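Local structure of EmGH1 (Erythrobacter marinus, 5Z87) at residues P155-Q160 with R410-E415; S432-M437 with A473-E478; S446-G451 with G534-A539. The protein probably hydrolyses beta-glucosides as a glycoside hydrolase of family 3, and carries bound magnesium. All blocks are in the same frame, centred on the assembly; numbering follows the deposited sequence.

Contact 1 (P155-Q160 with R410-E415)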
ATOM      1  N   PRO A 155     -21.514  -5.085 -21.564  1.00 25.78           N
ATOM      2  CA  PRO A 155     -22.045  -3.759 -21.212  1.00 25.57           C
ATOM      3  C   PRO A 155     -23.409  -3.487 -21.826  1.00 28.99           C
ATOM      4  O   PRO A 155     -24.194  -2.725 -21.246  1.00 23.82           O
ATOM      5  CB  PRO A 155     -20.966  -2.791 -21.720  1.00 26.68           C
ATOM      6  CG  PRO A 155     -20.068  -3.602 -22.612  1.00 29.71           C
ATOM      7  CD  PRO A 155     -20.169  -5.014 -22.165  1.00 26.49           C
ATOM      8  N   ASP A 156     -23.729  -4.114 -22.962  1.00 25.92           N
ATOM      9  CA  ASP A 156     -25.070  -3.992 -23.529  1.00 25.89           C
ATOM     10  C   ASP A 156     -26.121  -4.512 -22.558  1.00 30.36           C
ATOM     11  O   ASP A 156     -27.192  -3.911 -22.409  1.00 29.17           O
ATOM     12  CB  ASP A 156     -25.156  -4.732 -24.869  1.00 27.37           C
ATOM     13  CG  ASP A 156     -24.833  -6.234 -24.747  1.00 32.04           C
ATOM     14  OD1 ASP A 156     -24.069  -6.642 -23.843  1.00 31.99           O
ATOM     15  OD2 ASP A 156     -25.349  -7.013 -25.566  1.00 39.87           O
ATOM     16  N   MET A 157     -25.830  -5.613 -21.866  1.00 21.32           N
ATOM     17  CA  MET A 157     -26.802  -6.093 -20.894  1.00 23.29           C
ATOM     18  C   MET A 157     -26.783  -5.266 -19.616  1.00 29.25           C
ATOM     19  O   MET A 157     -27.816  -5.157 -18.937  1.00 23.90           O
ATOM     20  CB  MET A 157     -26.552  -7.567 -20.592  1.00 26.74           C
ATOM     21  CG  MET A 157     -26.905  -8.486 -21.755  1.00 27.72           C
ATOM     22  SD  MET A 157     -26.588 -10.220 -21.358  1.00 36.16           S
ATOM     23  CE  MET A 157     -27.573 -10.445 -19.877  1.00 24.35           C
ATOM     24  N   VAL A 158     -25.627  -4.683 -19.273  1.00 23.09           N
ATOM     25  CA  VAL A 158     -25.552  -3.773 -18.130  1.00 26.58           C
ATOM     26  C   VAL A 158     -26.517  -2.607 -18.319  1.00 23.10           C
ATOM     27  O   VAL A 158     -27.260  -2.238 -17.400  1.00 20.61           O
ATOM     28  CB  VAL A 158     -24.107  -3.278 -17.927  1.00 28.48           C
ATOM     29  CG1 VAL A 158     -24.069  -2.166 -16.896  1.00 20.05           C
ATOM     30  CG2 VAL A 158     -23.192  -4.425 -17.514  1.00 22.65           C
ATOM     31  N   ARG A 159     -26.515  -2.014 -19.520  1.00 21.02           N
ATOM     32  CA  ARG A 159     -27.415  -0.901 -19.815  1.00 26.70           C
ATOM     33  C   ARG A 159     -28.877  -1.302 -19.617  1.00 30.32           C
ATOM     34  O   ARG A 159     -29.662  -0.551 -19.024  1.00 28.16           O
ATOM     35  CB  ARG A 159     -27.174  -0.407 -21.242  1.00 23.01           C
ATOM     36  CG  ARG A 159     -27.911   0.878 -21.571  1.00 28.48           C
ATOM     37  CD  ARG A 159     -28.176   1.042 -23.063  1.00 29.63           C
ATOM     38  NE  ARG A 159     -29.043  -0.016 -23.595  1.00 43.98           N
ATOM     39  CZ  ARG A 159     -30.357  -0.123 -23.374  1.00 40.04           C
ATOM     40  NH1 ARG A 159     -31.001   0.765 -22.611  1.00 36.45           N
ATOM     41  NH2 ARG A 159     -31.034  -1.135 -23.910  1.00 37.83           N
ATOM     42  N   GLN A 160     -29.248  -2.500 -20.083  1.00 26.00           N
ATOM     43  CA  GLN A 160     -30.604  -3.012 -19.888  1.00 31.35           C
ATOM     44  C   GLN A 160     -30.926  -3.204 -18.412  1.00 29.24           C
ATOM     45  O   GLN A 160     -32.042  -2.904 -17.967  1.00 26.55           O
ATOM     46  CB  GLN A 160     -30.776  -4.345 -20.619  1.00 25.22           C
ATOM     47  CG  GLN A 160     -30.704  -4.275 -22.118  1.00 25.40           C
ATOM     48  CD  GLN A 160     -30.601  -5.659 -22.729  1.00 33.88           C
ATOM     49  OE1 GLN A 160     -29.837  -5.879 -23.659  1.00 44.46           O
ATOM     50  NE2 GLN A 160     -31.362  -6.605 -22.191  1.00 53.61           N
ATOM     51  N   ARG A 410     -31.910 -13.403 -14.425  1.00 26.51           N
ATOM     52  CA  ARG A 410     -31.416 -14.750 -14.690  1.00 23.44           C
ATOM     53  C   ARG A 410     -30.369 -14.747 -15.800  1.00 27.62           C
ATOM     54  O   ARG A 410     -29.279 -15.320 -15.646  1.00 23.93           O
ATOM     55  CB  ARG A 410     -32.590 -15.660 -15.049  1.00 32.58           C
ATOM     56  CG  ARG A 410     -32.211 -16.931 -15.760  1.00 30.42           C
ATOM     57  CD  ARG A 410     -32.203 -18.072 -14.785  1.00 40.60           C
ATOM     58  NE  ARG A 410     -33.261 -19.045 -15.047  1.00 45.68           N
ATOM     59  CZ  ARG A 410     -33.025 -20.294 -15.440  1.00 52.76           C
ATOM     60  NH1 ARG A 410     -31.766 -20.706 -15.612  1.00 46.50           N
ATOM     61  NH2 ARG A 410     -34.039 -21.132 -15.648  1.00 49.65           N
ATOM     62  N   ARG A 411     -30.672 -14.087 -16.925  1.00 25.19           N
ATOM     63  CA  ARG A 411     -29.734 -14.081 -18.045  1.00 27.28           C
ATOM     64  C   ARG A 411     -28.416 -13.394 -17.683  1.00 33.39           C
ATOM     65  O   ARG A 411     -27.348 -13.801 -18.165  1.00 29.50           O
ATOM     66  CB  ARG A 411     -30.368 -13.411 -19.264  1.00 29.44           C
ATOM     67  CG  ARG A 411     -31.193 -14.358 -20.134  1.00 41.02           C
ATOM     68  CD  ARG A 411     -31.291 -13.863 -21.581  1.00 50.93           C
ATOM     69  NE  ARG A 411     -31.577 -12.426 -21.671  1.00 61.42           N
ATOM     70  CZ  ARG A 411     -30.892 -11.553 -22.416  1.00 69.30           C
ATOM     71  NH1 ARG A 411     -29.865 -11.964 -23.161  1.00 53.92           N
ATOM     72  NH2 ARG A 411     -31.239 -10.262 -22.422  1.00 59.22           N
ATOM     73  N   MET A 412     -28.462 -12.356 -16.845  1.00 28.45           N
ATOM     74  CA  MET A 412     -27.228 -11.681 -16.460  1.00 26.72           C
ATOM     75  C   MET A 412     -26.327 -12.627 -15.669  1.00 30.35           C
ATOM     76  O   MET A 412     -25.128 -12.739 -15.950  1.00 26.32           O
ATOM     77  CB  MET A 412     -27.538 -10.418 -15.662  1.00 20.91           C
ATOM     78  CG  MET A 412     -26.320  -9.524 -15.419  1.00 26.55           C
ATOM     79  SD  MET A 412     -25.452  -9.016 -16.931  1.00 37.81           S
ATOM     80  CE  MET A 412     -25.841  -7.292 -17.037  1.00 34.54           C
ATOM     81  N   ALA A 413     -26.905 -13.349 -14.701  1.00 21.61           N
ATOM     82  CA  ALA A 413     -26.138 -14.339 -13.951  1.00 23.24           C
ATOM     83  C   ALA A 413     -25.522 -15.393 -14.873  1.00 33.91           C
ATOM     84  O   ALA A 413     -24.340 -15.739 -14.725  1.00 28.77           O
ATOM     85  CB  ALA A 413     -27.026 -14.990 -12.893  1.00 24.27           C
ATOM     86  N   GLU A 414     -26.296 -15.892 -15.847  1.00 26.30           N
ATOM     87  CA  GLU A 414     -25.778 -16.870 -16.809  1.00 27.26           C
ATOM     88  C   GLU A 414     -24.570 -16.339 -17.585  1.00 31.66           C
ATOM     89  O   GLU A 414     -23.719 -17.128 -18.023  1.00 24.71           O
ATOM     90  CB  GLU A 414     -26.891 -17.304 -17.788  1.00 19.34           C
ATOM     91  CG  GLU A 414     -28.063 -18.048 -17.096  1.00 28.04           C
ATOM     92  CD  GLU A 414     -29.204 -18.471 -18.040  1.00 33.71           C
ATOM     93  OE1 GLU A 414     -29.326 -17.918 -19.155  1.00 26.86           O
ATOM     94  OE2 GLU A 414     -29.984 -19.372 -17.649  1.00 36.20           O
ATOM     95  N   GLU A 415     -24.478 -15.019 -17.778  1.00 25.12           N
ATOM     96  CA  GLU A 415     -23.349 -14.438 -18.496  1.00 22.34           C
ATOM     97  C   GLU A 415     -22.169 -14.120 -17.586  1.00 23.27           C
ATOM     98  O   GLU A 415     -21.071 -13.868 -18.090  1.00 23.51           O
ATOM     99  CB  GLU A 415     -23.762 -13.148 -19.223  1.00 27.04           C
ATOM    100  CG  GLU A 415     -24.812 -13.305 -20.308  1.00 30.55           C
ATOM    101  CD  GLU A 415     -24.232 -13.789 -21.625  1.00 32.32           C
ATOM    102  OE1 GLU A 415     -23.080 -13.429 -21.946  1.00 31.02           O
ATOM    103  OE2 GLU A 415     -24.928 -14.538 -22.340  1.00 37.31           O
TER
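M157 and M412, at the point where the backbones of two nearly antiparallel helix segments come nearest, interlock by their thioether ends. The side chain of M157 leaves its helix toward 410-415 and turns at chi3 (56°), which lays CE against the M412 backbone, 3.7 Å from M412 CA, and near R411, whose guanidinium it overlies on one face, toward the rim. M412 reaches back the other way. Its CG stands anti to the backbone N (chi1 -170°) and the chain bends beyond it, bringing M412 CE to 3.6 Å from M157 CB and 3.9 Å from V158 CG2. On the exposed side NH2 of R411 lies 3.7 Å from NE2 of Q160, two donors that do not bond. Elsewhere CG of E415 packs on SD of M157 at 3.7 Å, while its carboxylate turns to R154 and K730. Thioether packing thus fills the middle, bordered by the polar R411-Q160 pair, and spans segment axes 10.9 Å apart at an angle of 153°. Helix 155-171 comes from the N-terminal family domain and helix 403-416 leads into strand 418-422; helix 201-216 backs V158, and helix 607-615 packs on A413 and E414.

Contact 2 (S432-M437 with A473-E478)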
ATOM      1  N   SER A 432     -28.854 -36.885 -16.793  1.00 44.58           N
ATOM      2  CA  SER A 432     -29.341 -38.258 -16.845  1.00 53.53           C
ATOM      3  C   SER A 432     -28.430 -39.230 -16.099  1.00 47.99           C
ATOM      4  O   SER A 432     -28.891 -40.304 -15.696  1.00 56.23           O
ATOM      5  CB  SER A 432     -29.510 -38.697 -18.301  1.00 41.75           C
ATOM      6  OG  SER A 432     -28.263 -38.721 -18.966  1.00 48.67           O
ATOM      7  N   ALA A 433     -27.168 -38.874 -15.872  1.00 47.03           N
ATOM      8  CA  ALA A 433     -26.215 -39.764 -15.215  1.00 38.05           C
ATOM      9  C   ALA A 433     -26.122 -39.553 -13.709  1.00 45.53           C
ATOM     10  O   ALA A 433     -25.350 -40.253 -13.047  1.00 50.36           O
ATOM     11  CB  ALA A 433     -24.825 -39.594 -15.831  1.00 43.65           C
ATOM     12  N   VAL A 434     -26.869 -38.613 -13.153  1.00 40.81           N
ATOM     13  CA  VAL A 434     -26.792 -38.304 -11.732  1.00 37.80           C
ATOM     14  C   VAL A 434     -27.934 -39.015 -11.028  1.00 42.47           C
ATOM     15  O   VAL A 434     -29.062 -39.043 -11.533  1.00 45.52           O
ATOM     16  CB  VAL A 434     -26.850 -36.780 -11.495  1.00 47.83           C
ATOM     17  CG1 VAL A 434     -26.922 -36.461 -10.004  1.00 32.83           C
ATOM     18  CG2 VAL A 434     -25.651 -36.089 -12.139  1.00 40.66           C
ATOM     19  N   ARG A 435     -27.650 -39.600  -9.866  1.00 43.70           N
ATOM     20  CA  ARG A 435     -28.698 -40.207  -9.061  1.00 44.85           C
ATOM     21  C   ARG A 435     -28.984 -39.432  -7.781  1.00 39.39           C
ATOM     22  O   ARG A 435     -30.133 -39.057  -7.535  1.00 50.96           O
ATOM     23  CB  ARG A 435     -28.352 -41.670  -8.724  1.00 46.92           C
ATOM     24  CG  ARG A 435     -29.067 -42.181  -7.465  1.00 69.03           C
ATOM     25  CD  ARG A 435     -28.941 -43.697  -7.239  1.00 72.65           C
ATOM     26  NE  ARG A 435     -27.916 -44.050  -6.250  1.00 72.26           N
ATOM     27  CZ  ARG A 435     -27.919 -43.684  -4.967  1.00 73.63           C
ATOM     28  NH1 ARG A 435     -28.905 -42.949  -4.467  1.00 79.08           N
ATOM     29  NH2 ARG A 435     -26.927 -44.063  -4.171  1.00 71.67           N
ATOM     30  N   LYS A 436     -27.976 -39.166  -6.952  1.00 37.39           N
ATOM     31  CA  LYS A 436     -28.202 -38.492  -5.674  1.00 43.19           C
ATOM     32  C   LYS A 436     -27.101 -37.466  -5.437  1.00 47.77           C
ATOM     33  O   LYS A 436     -25.947 -37.833  -5.193  1.00 42.86           O
ATOM     34  CB  LYS A 436     -28.263 -39.493  -4.526  1.00 38.22           C
ATOM     35  CG  LYS A 436     -28.829 -38.912  -3.245  1.00 40.90           C
ATOM     36  CD  LYS A 436     -28.812 -39.934  -2.117  1.00 52.53           C
ATOM     37  CE  LYS A 436     -29.660 -39.470  -0.942  1.00 59.05           C
ATOM     38  NZ  LYS A 436     -28.836 -39.069   0.237  1.00 62.93           N
ATOM     39  N   MET A 437     -27.465 -36.184  -5.474  1.00 43.55           N
ATOM     40  CA  MET A 437     -26.523 -35.081  -5.323  1.00 37.57           C
ATOM     41  C   MET A 437     -26.661 -34.450  -3.945  1.00 34.99           C
ATOM     42  O   MET A 437     -27.771 -34.099  -3.529  1.00 37.65           O
ATOM     43  CB  MET A 437     -26.753 -34.029  -6.405  1.00 35.26           C
ATOM     44  CG  MET A 437     -26.076 -32.701  -6.114  1.00 34.99           C
ATOM     45  SD  MET A 437     -26.663 -31.364  -7.163  1.00 28.94           S
ATOM     46  CE  MET A 437     -26.257 -31.905  -8.813  1.00 22.86           C
ATOM     47  N   ALA A 473     -35.226 -33.223 -14.003  1.00 42.66           N
ATOM     48  CA  ALA A 473     -34.185 -34.056 -14.587  1.00 40.97           C
ATOM     49  C   ALA A 473     -34.211 -35.499 -14.102  1.00 43.64           C
ATOM     50  O   ALA A 473     -33.590 -36.355 -14.737  1.00 47.02           O
ATOM     51  CB  ALA A 473     -32.803 -33.465 -14.288  1.00 40.75           C
ATOM     52  N   GLY A 474     -34.877 -35.779 -12.988  1.00 43.29           N
ATOM     53  CA  GLY A 474     -35.056 -37.146 -12.548  1.00 45.07           C
ATOM     54  C   GLY A 474     -33.928 -37.679 -11.695  1.00 54.50           C
ATOM     55  O   GLY A 474     -33.461 -38.806 -11.902  1.00 60.26           O
ATOM     56  N   PHE A 475     -33.474 -36.878 -10.736  1.00 48.82           N
ATOM     57  CA  PHE A 475     -32.500 -37.344  -9.762  1.00 35.88           C
ATOM     58  C   PHE A 475     -32.789 -36.665  -8.434  1.00 35.35           C
ATOM     59  O   PHE A 475     -33.567 -35.713  -8.358  1.00 37.72           O
ATOM     60  CB  PHE A 475     -31.055 -37.107 -10.233  1.00 42.05           C
ATOM     61  CG  PHE A 475     -30.662 -35.659 -10.354  1.00 40.35           C
ATOM     62  CD1 PHE A 475     -30.179 -34.965  -9.256  1.00 38.49           C
ATOM     63  CD2 PHE A 475     -30.738 -35.007 -11.573  1.00 43.60           C
ATOM     64  CE1 PHE A 475     -29.805 -33.637  -9.365  1.00 39.93           C
ATOM     65  CE2 PHE A 475     -30.360 -33.680 -11.689  1.00 44.10           C
ATOM     66  CZ  PHE A 475     -29.897 -32.996 -10.582  1.00 32.19           C
ATOM     67  N   GLU A 476     -32.158 -37.181  -7.385  1.00 33.75           N
ATOM     68  CA  GLU A 476     -32.419 -36.778  -6.015  1.00 35.47           C
ATOM     69  C   GLU A 476     -31.385 -35.767  -5.533  1.00 49.28           C
ATOM     70  O   GLU A 476     -30.241 -35.746  -6.000  1.00 43.23           O
ATOM     71  CB  GLU A 476     -32.407 -38.000  -5.097  1.00 41.47           C
ATOM     72  CG  GLU A 476     -32.894 -37.742  -3.691  1.00 46.00           C
ATOM     73  CD  GLU A 476     -32.880 -38.999  -2.848  1.00 69.01           C
ATOM     74  OE1 GLU A 476     -32.620 -38.896  -1.626  1.00 66.14           O
ATOM     75  OE2 GLU A 476     -33.130 -40.089  -3.417  1.00 66.22           O
ATOM     76  N   VAL A 477     -31.802 -34.933  -4.580  1.00 43.43           N
ATOM     77  CA  VAL A 477     -30.955 -33.926  -3.959  1.00 41.16           C
ATOM     78  C   VAL A 477     -31.119 -34.034  -2.451  1.00 36.26           C
ATOM     79  O   VAL A 477     -32.247 -34.066  -1.948  1.00 40.10           O
ATOM     80  CB  VAL A 477     -31.311 -32.503  -4.441  1.00 32.38           C
ATOM     81  CG1 VAL A 477     -30.938 -31.457  -3.389  1.00 33.16           C
ATOM     82  CG2 VAL A 477     -30.633 -32.208  -5.765  1.00 35.03           C
ATOM     83  N   GLU A 478     -30.005 -34.111  -1.732  1.00 37.50           N
ATOM     84  CA  GLU A 478     -30.015 -33.908  -0.293  1.00 37.62           C
ATOM     85  C   GLU A 478     -29.187 -32.677   0.049  1.00 39.96           C
ATOM     86  O   GLU A 478     -28.338 -32.238  -0.731  1.00 38.88           O
ATOM     87  CB  GLU A 478     -29.487 -35.126   0.469  1.00 41.76           C
ATOM     88  CG  GLU A 478     -29.980 -35.164   1.914  1.00 59.05           C
ATOM     89  CD  GLU A 478     -29.931 -36.551   2.520  1.00 70.17           C
ATOM     90  OE1 GLU A 478     -30.077 -37.540   1.765  1.00 67.40           O
ATOM     91  OE2 GLU A 478     -29.753 -36.649   3.755  1.00 73.63           O
TER
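V434 and M437 of 432-437 meet the ring of F475 in 473-478: CG1 of V434 lies over one ring face as a CH-pi contact, 4.0 Å from the centroid, and CE of M437 approaches CE1 of F475 obliquely at 4.0 Å. A first torsion of 66°, with CG between the backbone N and the carbonyl carbon, turns the F475 ring face to V434. On the polar side K436 runs alongside E476, and its NZ forms a salt bridge with OE1 of E478; the modelled 2.5 Å is shorter than expected, its exact value doubtful. The same nitrogen is also held by D524, its strongest polar partner. With an alanine here instead of K436, E478 and D524 would probably lose the cation they share, and E476 the aliphatic chain beside it. Between these two sides the backbones pair in parallel: E476 N bonds to R435 O at 2.8 Å, M437 N to E476 O at 2.9 Å and E478 N to M437 O at 2.9 Å. G474, with positive phi, follows helix 462-473. Strands 436-440 and 476-480 form a beta-alpha-beta crossover with that helix, which packs on M437, F475 and V477; strand 476-480 is outermost, and strand 527-533 flanks 436-440 on its other side.

Contact 3 (S446-G451 with G534-A539)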
ATOM      1  N   SER A 446     -29.178 -20.538   1.776  1.00 37.98           N
ATOM      2  CA  SER A 446     -29.425 -19.113   1.900  1.00 38.01           C
ATOM      3  C   SER A 446     -29.267 -18.400   0.557  1.00 30.57           C
ATOM      4  O   SER A 446     -28.464 -18.796  -0.296  1.00 32.74           O
ATOM      5  CB  SER A 446     -28.467 -18.528   2.947  1.00 39.58           C
ATOM      6  OG  SER A 446     -27.190 -19.178   2.907  1.00 28.65           O
ATOM      7  N   VAL A 447     -30.072 -17.355   0.363  1.00 30.35           N
ATOM      8  CA  VAL A 447     -29.896 -16.448  -0.767  1.00 28.30           C
ATOM      9  C   VAL A 447     -28.847 -15.405  -0.391  1.00 27.97           C
ATOM     10  O   VAL A 447     -28.839 -14.894   0.733  1.00 30.02           O
ATOM     11  CB  VAL A 447     -31.235 -15.784  -1.145  1.00 32.07           C
ATOM     12  CG1 VAL A 447     -31.059 -14.842  -2.317  1.00 25.90           C
ATOM     13  CG2 VAL A 447     -32.288 -16.838  -1.473  1.00 33.71           C
ATOM     14  N   HIS A 448     -27.946 -15.083  -1.315  1.00 25.96           N
ATOM     15  CA  HIS A 448     -26.954 -14.047  -1.051  1.00 24.14           C
ATOM     16  C   HIS A 448     -26.943 -13.050  -2.191  1.00 26.46           C
ATOM     17  O   HIS A 448     -26.641 -13.401  -3.339  1.00 24.66           O
ATOM     18  CB  HIS A 448     -25.582 -14.655  -0.802  1.00 23.76           C
ATOM     19  CG  HIS A 448     -25.523 -15.378   0.501  1.00 27.81           C
ATOM     20  ND1 HIS A 448     -25.325 -14.725   1.698  1.00 31.05           N
ATOM     21  CD2 HIS A 448     -25.743 -16.679   0.812  1.00 24.98           C
ATOM     22  CE1 HIS A 448     -25.366 -15.603   2.687  1.00 27.83           C
ATOM     23  NE2 HIS A 448     -25.616 -16.795   2.176  1.00 27.05           N
ATOM     24  N   LEU A 449     -27.313 -11.814  -1.870  1.00 26.33           N
ATOM     25  CA  LEU A 449     -27.453 -10.765  -2.860  1.00 25.38           C
ATOM     26  C   LEU A 449     -26.414  -9.662  -2.719  1.00 27.70           C
ATOM     27  O   LEU A 449     -26.198  -8.914  -3.677  1.00 22.49           O
ATOM     28  CB  LEU A 449     -28.859 -10.158  -2.774  1.00 22.88           C
ATOM     29  CG  LEU A 449     -29.992 -11.156  -2.986  1.00 23.15           C
ATOM     30  CD1 LEU A 449     -31.311 -10.506  -2.596  1.00 21.52           C
ATOM     31  CD2 LEU A 449     -30.018 -11.653  -4.429  1.00 24.33           C
ATOM     32  N   GLY A 450     -25.758  -9.554  -1.572  1.00 25.68           N
ATOM     33  CA  GLY A 450     -24.703  -8.580  -1.393  1.00 28.07           C
ATOM     34  C   GLY A 450     -25.191  -7.329  -0.697  1.00 27.15           C
ATOM     35  O   GLY A 450     -26.384  -7.139  -0.432  1.00 28.70           O
ATOM     36  N   GLY A 451     -24.225  -6.458  -0.396  1.00 24.13           N
ATOM     37  CA  GLY A 451     -24.551  -5.178   0.197  1.00 22.82           C
ATOM     38  C   GLY A 451     -25.516  -4.388  -0.666  1.00 25.11           C
ATOM     39  O   GLY A 451     -25.654  -4.611  -1.872  1.00 19.56           O
ATOM     40  N   GLY A 534     -17.966 -16.341   1.164  1.00 23.51           N
ATOM     41  CA  GLY A 534     -18.137 -15.411   2.261  1.00 19.57           C
ATOM     42  C   GLY A 534     -19.566 -14.926   2.221  1.00 21.33           C
ATOM     43  O   GLY A 534     -20.344 -15.344   1.366  1.00 21.67           O
ATOM     44  N   ASN A 535     -19.929 -14.046   3.148  1.00 22.79           N
ATOM     45  CA  ASN A 535     -21.288 -13.511   3.118  1.00 26.61           C
ATOM     46  C   ASN A 535     -21.235 -12.013   3.395  1.00 27.04           C
ATOM     47  O   ASN A 535     -20.161 -11.404   3.498  1.00 25.51           O
ATOM     48  CB  ASN A 535     -22.217 -14.264   4.089  1.00 18.12           C
ATOM     49  CG  ASN A 535     -21.773 -14.166   5.535  1.00 23.77           C
ATOM     50  OD1 ASN A 535     -21.132 -13.197   5.943  1.00 26.03           O
ATOM     51  ND2 ASN A 535     -22.120 -15.177   6.325  1.00 25.65           N
ATOM     52  N   GLU A 536     -22.427 -11.435   3.524  1.00 19.97           N
ATOM     53  CA  GLU A 536     -22.627 -10.008   3.705  1.00 21.50           C
ATOM     54  C   GLU A 536     -22.176  -9.528   5.072  1.00 20.43           C
ATOM     55  O   GLU A 536     -22.188  -8.320   5.315  1.00 26.68           O
ATOM     56  CB  GLU A 536     -24.107  -9.677   3.464  1.00 19.32           C
ATOM     57  CG  GLU A 536     -24.547  -9.847   1.996  1.00 22.80           C
ATOM     58  CD  GLU A 536     -24.890 -11.292   1.593  1.00 24.32           C
ATOM     59  OE1 GLU A 536     -25.321 -11.486   0.431  1.00 24.60           O
ATOM     60  OE2 GLU A 536     -24.728 -12.229   2.415  1.00 19.48           O
ATOM     61  N   SER A 537     -21.763 -10.433   5.960  1.00 19.20           N
ATOM     62  CA  SER A 537     -21.100 -10.043   7.198  1.00 24.65           C
ATOM     63  C   SER A 537     -19.572 -10.089   7.110  1.00 24.68           C
ATOM     64  O   SER A 537     -18.906  -9.352   7.842  1.00 27.09           O
ATOM     65  CB  SER A 537     -21.557 -10.936   8.357  1.00 23.47           C
ATOM     66  OG  SER A 537     -22.809 -10.523   8.854  1.00 28.72           O
ATOM     67  N   THR A 538     -18.986 -10.919   6.240  1.00 24.58           N
ATOM     68  CA  THR A 538     -17.525 -10.975   6.176  1.00 24.95           C
ATOM     69  C   THR A 538     -16.937  -9.993   5.166  1.00 22.50           C
ATOM     70  O   THR A 538     -15.776  -9.593   5.315  1.00 20.76           O
ATOM     71  CB  THR A 538     -17.046 -12.404   5.887  1.00 17.88           C
ATOM     72  OG1 THR A 538     -17.571 -12.881   4.646  1.00 17.82           O
ATOM     73  CG2 THR A 538     -17.507 -13.340   7.014  1.00 20.59           C
ATOM     74  N   ALA A 539     -17.711  -9.590   4.159  1.00 20.16           N
ATOM     75  CA  ALA A 539     -17.412  -8.436   3.317  1.00 19.15           C
ATOM     76  C   ALA A 539     -18.582  -7.473   3.469  1.00 25.91           C
ATOM     77  O   ALA A 539     -19.710  -7.791   3.070  1.00 23.27           O
ATOM     78  CB  ALA A 539     -17.215  -8.833   1.852  1.00 13.81           C
TER
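The carboxylate of E536 is gripped by H448 and by the backbone of G450, and this two-point hold, one donor to each oxygen, makes the tight part of the contact. OE2 of E536 takes the N-H of H448 ND1 at 2.7 Å, with an angle of 163° at the hydrogen; it offers its syn lone pair, lies in the imidazole plane, and the ring and carboxylate planes are nearly coplanar, 14° apart. OE1 accepts from N of G450 at 2.8 Å through its anti lone pair. E536 gets there by a bend at chi2 (82°), which swings the carboxylate toward the loop and lays CG 3.6 Å from CA of G450. The far nitrogen of the imidazole, NE2 of H448, shares a hydrogen bond with OG of S446 at 2.9 Å, so both ring nitrogens are engaged and the ring's rotation is fixed. The backbone of G450 has angles that suit a residue without CB.

The rest is looser. N535 touches only through CB, 3.7 Å from CE1 of H448 and oblique to the ring, and its amide serves its own loop: OD1 accepts from N of S537 at 2.8 Å and from N of T538, giving an Asx turn and Asx motif, while ND2 bonds T486. Beyond, S537 and T538 make no contact with 446-451, and T538 packs instead on F653 of the second subunit. This side is little engaged although N535 and T538 are buried; S537 is partly exposed.

G451 N bonds to E194, and G451 O accepts from Q145 and H133, tying this loop to the N-terminal domain. The arrangement is a His-carboxylate hydrogen bond tying together two loops that follow strands 436-440 and 527-533, neighbours in the parallel part of the C-terminal family 3 domain's sheet.

In the fold
Contact 3 is the buried one, while contacts 1 and 2 are each partly buried and reach the surface. Contacts 2 and 3 both belong to the C-terminal family 3 domain: contact 2 pairs the start of strand 436-440 with its edge neighbour, and contact 3 joins the loop after that strand to the loop after strand 527-533; the centres of contacts 2 and 3 are about 28 Å apart. Contact 1 instead packs a helix of the N-terminal domain on the helix leading into strand 418-422. The chemistry follows: thioether packing between helices, backbone pairing with an apolar face and a charged face at the sheet edge, and buried polar bonds between loops.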